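Local coordinates for protein peptidoglycan D,D-transpeptidase PbpA (Mycobacterium tuberculosis, PDB 3UN7) that probably cross-links the peptidoglycan of the mycobacterial cell wall as a penicillin-binding D,D-transpeptidase and helps to regulate cell length, at residues G127-A132 / V429-G434; G331-P336 / Y356-A361. One frame throughout, in Å; residues are numbered along the deposited sequence.

Interaction 1. Residues G127-A132 / V429-G434; sequences GPCKGA and VLVENG
Lys130 swings CG away from its backbone N (chi1 -174°), while Glu432 puts CG opposite its own carbonyl carbon (chi1 -64°). These torsions make the side chains cross at a slant, Lys130 methylenes against the Glu432 carboxylate. The pairing belongs to the antiparallel sheet of the transpeptidase domain, whose fold is that of penicillin-binding proteins and serine beta-lactamases. Strand 131-136 is the first strand of that sheet in the chain and strand 425-431 the last, and they run side by side. Ala132 and Leu430 form a hydrogen-bonded pair. Ala132 N donates to Leu430 O, and Leu430 N donates back to Ala132 O over 2.9 Å. Gly131 and Val431 form the next, non-hydrogen-bonded pair. Having no side chain, Gly131 comes close, with its CA 3.2 Å from Leu430 O in a CA-H...O contact. Glu432 N then donates to Lys130 O at 2.8 Å, tilted 27° from the carbonyl plane. Glu432 is itself part of a type II beta turn from Val431 to Gly434, closed by Gly434 N donating to Val431 O.

Lys130 touches the carboxylate with its aliphatic part, CD lying 3.5 Å from Glu432 OE1. The charged ends stay apart, with Lys130 NZ 4.8 Å from Glu432 OE1. Glu432 OE2 is instead held by a salt bridge to Arg183 and a hydrogen bond to Tyr189. The side chain of Leu430 is about 11 Å from that of Ser193, the probable acylated serine. Helix 446-458 supplies Ile449, which touches Cys129 and Val431. Cys129 is in a disulfide with Cys125, and its SG meets Val431 CG1 at 4.1 Å.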
loop_
_atom_site.group_PDB
_atom_site.type_symbol
_atom_site.label_atom_id
_atom_site.label_comp_id
_atom_site.label_asym_id
_atom_site.label_seq_id
_atom_site.Cartn_x
_atom_site.Cartn_y
_atom_site.Cartn_z
ATOM N N GLY A 127 -1.598 14.348 15.959
ATOM C CA GLY A 127 -0.395 13.653 16.391
ATOM C C GLY A 127 -0.110 12.595 15.334
ATOM O O GLY A 127 -0.816 12.532 14.322
ATOM N N PRO A 128 0.922 11.760 15.552
ATOM C CA PRO A 128 1.334 10.808 14.516
ATOM C C PRO A 128 0.359 9.656 14.349
ATOM O O PRO A 128 -0.250 9.208 15.330
ATOM C CB PRO A 128 2.684 10.287 15.019
ATOM C CG PRO A 128 2.639 10.492 16.512
ATOM C CD PRO A 128 1.757 11.673 16.770
ATOM N N CYS A 129 0.217 9.195 13.109
ATOM C CA CYS A 129 -0.645 8.059 12.777
ATOM C C CYS A 129 0.151 6.762 12.695
ATOM O O CYS A 129 1.280 6.768 12.245
ATOM C CB CYS A 129 -1.326 8.283 11.424
ATOM S SG CYS A 129 -2.461 9.685 11.345
ATOM N N LYS A 130 -0.458 5.653 13.106
ATOM C CA LYS A 130 0.095 4.332 12.838
ATOM C C LYS A 130 -0.557 3.822 11.565
ATOM O O LYS A 130 -1.753 4.000 11.363
ATOM C CB LYS A 130 -0.192 3.383 13.992
ATOM C CG LYS A 130 0.475 2.008 13.868
ATOM C CD LYS A 130 -0.068 1.030 14.907
ATOM C CE LYS A 130 0.436 1.340 16.301
ATOM N NZ LYS A 130 -0.285 0.509 17.305
ATOM N N GLY A 131 0.228 3.226 10.681
ATOM C CA GLY A 131 -0.338 2.697 9.426
ATOM C C GLY A 131 0.635 2.767 8.282
ATOM O O GLY A 131 1.858 2.614 8.486
ATOM N N ALA A 132 0.104 2.985 7.076
ATOM C CA ALA A 132 0.910 2.962 5.865
ATOM C C ALA A 132 0.334 3.830 4.761
ATOM O O ALA A 132 -0.869 4.129 4.743
ATOM C CB ALA A 132 1.122 1.516 5.373
ATOM N N VAL A 429 -4.121 4.663 1.688
ATOM C CA VAL A 429 -3.770 5.135 3.025
ATOM C C VAL A 429 -4.475 4.214 3.980
ATOM O O VAL A 429 -5.695 3.990 3.870
ATOM C CB VAL A 429 -4.249 6.572 3.258
ATOM C CG1 VAL A 429 -3.942 7.041 4.687
ATOM C CG2 VAL A 429 -3.648 7.503 2.229
ATOM N N LEU A 430 -3.708 3.633 4.891
ATOM C CA LEU A 430 -4.305 2.956 6.030
ATOM C C LEU A 430 -3.888 3.660 7.317
ATOM O O LEU A 430 -2.687 3.781 7.600
ATOM C CB LEU A 430 -3.908 1.474 6.071
ATOM C CG LEU A 430 -4.254 0.864 7.436
ATOM C CD1 LEU A 430 -5.719 0.417 7.514
ATOM C CD2 LEU A 430 -3.293 -0.250 7.721
ATOM N N VAL A 431 -4.882 4.146 8.077
ATOM C CA VAL A 431 -4.648 4.687 9.404
ATOM C C VAL A 431 -5.223 3.703 10.409
ATOM O O VAL A 431 -6.452 3.568 10.531
ATOM C CB VAL A 431 -5.324 6.073 9.626
ATOM C CG1 VAL A 431 -5.069 6.542 11.038
ATOM C CG2 VAL A 431 -4.803 7.107 8.619
ATOM N N GLU A 432 -4.336 3.000 11.105
ATOM C CA GLU A 432 -4.753 2.033 12.116
ATOM C C GLU A 432 -5.494 2.741 13.259
ATOM O O GLU A 432 -5.022 3.755 13.787
ATOM C CB GLU A 432 -3.543 1.262 12.648
ATOM C CG GLU A 432 -2.869 0.402 11.585
ATOM C CD GLU A 432 -1.895 -0.604 12.162
ATOM O OE1 GLU A 432 -2.183 -1.186 13.229
ATOM O OE2 GLU A 432 -0.846 -0.827 11.527
ATOM N N ASN A 433 -6.658 2.200 13.609
ATOM C CA ASN A 433 -7.530 2.755 14.651
ATOM C C ASN A 433 -7.947 4.206 14.375
ATOM O O ASN A 433 -8.268 4.947 15.293
ATOM C CB ASN A 433 -6.883 2.613 16.037
ATOM C CG ASN A 433 -6.826 1.161 16.511
ATOM O OD1 ASN A 433 -6.384 0.286 15.782
ATOM N ND2 ASN A 433 -7.282 0.907 17.735
ATOM N N GLY A 434 -7.944 4.589 13.105
ATOM C CA GLY A 434 -8.145 5.981 12.707
ATOM C C GLY A 434 -9.603 6.312 12.423
ATOM O O GLY A 434 -9.930 7.464 12.099
#

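Interaction 2. Residues G331-P336 / Y356-A361; sequences GITMRP and YQQRRA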
loop_
_atom_site.group_PDB
_atom_site.type_symbol
_atom_site.label_atom_id
_atom_site.label_comp_id
_atom_site.label_asym_id
_atom_site.label_seq_id
_atom_site.Cartn_x
_atom_site.Cartn_y
_atom_site.Cartn_z
ATOM N N GLY A 331 -8.305 -1.354 -16.117
ATOM C CA GLY A 331 -8.535 -2.777 -15.766
ATOM C C GLY A 331 -7.291 -3.652 -15.857
ATOM O O GLY A 331 -7.329 -4.842 -15.540
ATOM N N ILE A 332 -6.184 -3.063 -16.293
ATOM C CA ILE A 332 -4.910 -3.781 -16.427
ATOM C C ILE A 332 -4.000 -3.516 -15.224
ATOM O O ILE A 332 -3.704 -2.364 -14.891
ATOM C CB ILE A 332 -4.190 -3.440 -17.760
ATOM C CG1 ILE A 332 -5.006 -3.955 -18.951
ATOM C CG2 ILE A 332 -2.789 -4.043 -17.812
ATOM C CD1 ILE A 332 -4.533 -3.392 -20.310
ATOM N N THR A 333 -3.578 -4.599 -14.578
ATOM C CA THR A 333 -2.658 -4.535 -13.463
ATOM C C THR A 333 -1.217 -4.573 -13.968
ATOM O O THR A 333 -0.798 -5.535 -14.618
ATOM C CB THR A 333 -2.884 -5.685 -12.469
ATOM O OG1 THR A 333 -4.282 -5.793 -12.169
ATOM C CG2 THR A 333 -2.124 -5.413 -11.156
ATOM N N MET A 334 -0.476 -3.508 -13.682
ATOM C CA MET A 334 0.949 -3.483 -13.953
ATOM C C MET A 334 1.686 -4.065 -12.746
ATOM O O MET A 334 1.306 -3.822 -11.597
ATOM C CB MET A 334 1.412 -2.065 -14.265
ATOM C CG MET A 334 0.673 -1.419 -15.458
ATOM S SD MET A 334 0.900 -2.285 -17.019
ATOM C CE MET A 334 2.616 -1.926 -17.370
ATOM N N ARG A 335 2.721 -4.852 -13.019
ATOM C CA ARG A 335 3.534 -5.443 -11.975
ATOM C C ARG A 335 4.239 -4.331 -11.198
ATOM O O ARG A 335 4.980 -3.531 -11.790
ATOM C CB ARG A 335 4.549 -6.417 -12.591
ATOM C CG ARG A 335 5.494 -7.056 -11.585
ATOM C CD ARG A 335 6.099 -8.311 -12.179
ATOM N NE ARG A 335 5.029 -9.273 -12.436
ATOM C CZ ARG A 335 5.141 -10.390 -13.153
ATOM N NH1 ARG A 335 6.298 -10.726 -13.728
ATOM N NH2 ARG A 335 4.075 -11.168 -13.297
ATOM N N PRO A 336 3.994 -4.258 -9.878
ATOM C CA PRO A 336 4.619 -3.166 -9.137
ATOM C C PRO A 336 6.104 -3.426 -8.943
ATOM O O PRO A 336 6.537 -4.570 -8.730
ATOM C CB PRO A 336 3.874 -3.143 -7.789
ATOM C CG PRO A 336 3.203 -4.438 -7.673
ATOM C CD PRO A 336 3.153 -5.119 -9.021
ATOM N N TYR A 356 5.612 -4.441 -16.995
ATOM C CA TYR A 356 4.993 -5.699 -17.394
ATOM C C TYR A 356 3.509 -5.697 -17.023
ATOM O O TYR A 356 3.160 -5.451 -15.868
ATOM C CB TYR A 356 5.695 -6.870 -16.698
ATOM C CG TYR A 356 5.140 -8.239 -17.038
ATOM C CD1 TYR A 356 5.349 -8.804 -18.295
ATOM C CD2 TYR A 356 4.421 -8.971 -16.102
ATOM C CE1 TYR A 356 4.842 -10.070 -18.618
ATOM C CE2 TYR A 356 3.908 -10.237 -16.408
ATOM C CZ TYR A 356 4.125 -10.779 -17.667
ATOM O OH TYR A 356 3.613 -12.025 -17.977
ATOM N N GLN A 357 2.656 -5.969 -18.012
ATOM C CA GLN A 357 1.222 -6.172 -17.792
ATOM C C GLN A 357 1.010 -7.545 -17.171
ATOM O O GLN A 357 1.121 -8.573 -17.839
ATOM C CB GLN A 357 0.444 -6.104 -19.099
ATOM C CG GLN A 357 0.462 -4.769 -19.790
ATOM C CD GLN A 357 -0.496 -4.721 -20.974
ATOM O OE1 GLN A 357 -1.448 -5.506 -21.063
ATOM N NE2 GLN A 357 -0.249 -3.795 -21.882
ATOM N N GLN A 358 0.706 -7.540 -15.884
ATOM C CA GLN A 358 0.589 -8.756 -15.097
ATOM C C GLN A 358 -0.695 -9.524 -15.425
ATOM O O GLN A 358 -0.665 -10.744 -15.628
ATOM C CB GLN A 358 0.624 -8.369 -13.621
ATOM C CG GLN A 358 0.799 -9.495 -12.652
ATOM C CD GLN A 358 1.252 -8.986 -11.296
ATOM O OE1 GLN A 358 0.503 -8.304 -10.583
ATOM N NE2 GLN A 358 2.482 -9.323 -10.928
ATOM N N ARG A 359 -1.812 -8.797 -15.491
ATOM C CA ARG A 359 -3.134 -9.410 -15.597
ATOM C C ARG A 359 -4.198 -8.371 -15.944
ATOM O O ARG A 359 -4.104 -7.221 -15.518
ATOM C CB ARG A 359 -3.472 -10.068 -14.255
ATOM C CG ARG A 359 -4.792 -10.808 -14.207
ATOM C CD ARG A 359 -5.057 -11.301 -12.791
ATOM N NE ARG A 359 -5.640 -12.653 -12.758
ATOM C CZ ARG A 359 -6.805 -13.020 -13.304
ATOM N NH1 ARG A 359 -7.572 -12.154 -13.981
ATOM N NH2 ARG A 359 -7.205 -14.278 -13.178
ATOM N N ARG A 360 -5.197 -8.760 -16.733
ATOM C CA ARG A 360 -6.404 -7.955 -16.840
ATOM C C ARG A 360 -7.399 -8.425 -15.780
ATOM O O ARG A 360 -7.846 -9.580 -15.799
ATOM C CB ARG A 360 -7.040 -8.015 -18.235
ATOM C CG ARG A 360 -8.353 -7.240 -18.296
ATOM C CD ARG A 360 -8.925 -7.072 -19.703
ATOM N NE ARG A 360 -8.277 -6.000 -20.463
ATOM C CZ ARG A 360 -8.435 -4.691 -20.243
ATOM N NH1 ARG A 360 -7.797 -3.824 -21.020
ATOM N NH2 ARG A 360 -9.222 -4.239 -19.262
ATOM N N ALA A 361 -7.738 -7.523 -14.857
ATOM C CA ALA A 361 -8.644 -7.851 -13.764
ATOM C C ALA A 361 -10.095 -7.727 -14.200
ATOM O O ALA A 361 -10.955 -8.501 -13.780
ATOM C CB ALA A 361 -8.383 -6.937 -12.583
HETATM O O HOH W 1 5.386 -3.125 -14.324
#
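Backbone bonds tie Gly331 and Thr333 to Arg359 and Ala361. Ala361 N donates to Gly331 O, and Thr333 N donates to Arg359 O over 2.8 Å. Further on, Gln358 N donates to Thr333 O, and Arg335 N donates to Tyr356 O at 2.9 Å. A water adds a bridge, donating to Arg335 O at 2.6 Å and accepting from Tyr356 N.

The two strands make a small antiparallel sheet with a classic beta bulge: Gln358 and Arg359 both face Thr333. The register shifts by one there, so Met334 pairs with Gln357.

Van der Waals contacts join the side chains of Ile332, Met334, Gln357 and Arg360, which share one face. Met334 SD lies 3.7 Å from Gln357 CG. Ile332 CG1 sits over one face of the Arg360 guanidinium, offset toward its rim.

Two polar side chains find partners outside the pair. Arg360 NH2 hydrogen-bonds to Val362 O and Gly330 O. On the other face, Thr333 OG1 is hydrogen-bonded to Thr326 OG1 of helix 317-328.

Arg335 and Tyr356 meet as flat groups. The Arg335 chain bends at chi3 (-63°), which turns its guanidinium to the CD2-CE2 side of the ring. Tyr356 CD2 lies over the centre of the guanidinium, 3.4 Å from Arg335 CZ, with the planes 46° apart.

Interaction 2 is nested along the chain inside the long loop that interaction 1 closes. The two lie on opposite sides of the chain's centre, with their centres about 28 Å apart and their nearest atoms about 14 Å apart. They share no sheet. Interaction 1 joins neighbouring strands of the five-stranded sheet, bringing together distant parts of the sequence. Interaction 2 pairs 332-334 with 357-360, a separate two-stranded sheet beside helix 317-328. Strands 339-343 and 349-352, between its segments, belong to the mixed sheet that also contains N-terminal strands. Interaction 1 thus joins the first and last strands, in chain order, of the transpeptidase sheet, and interaction 2 closes the base of an excursion toward the N-terminal part.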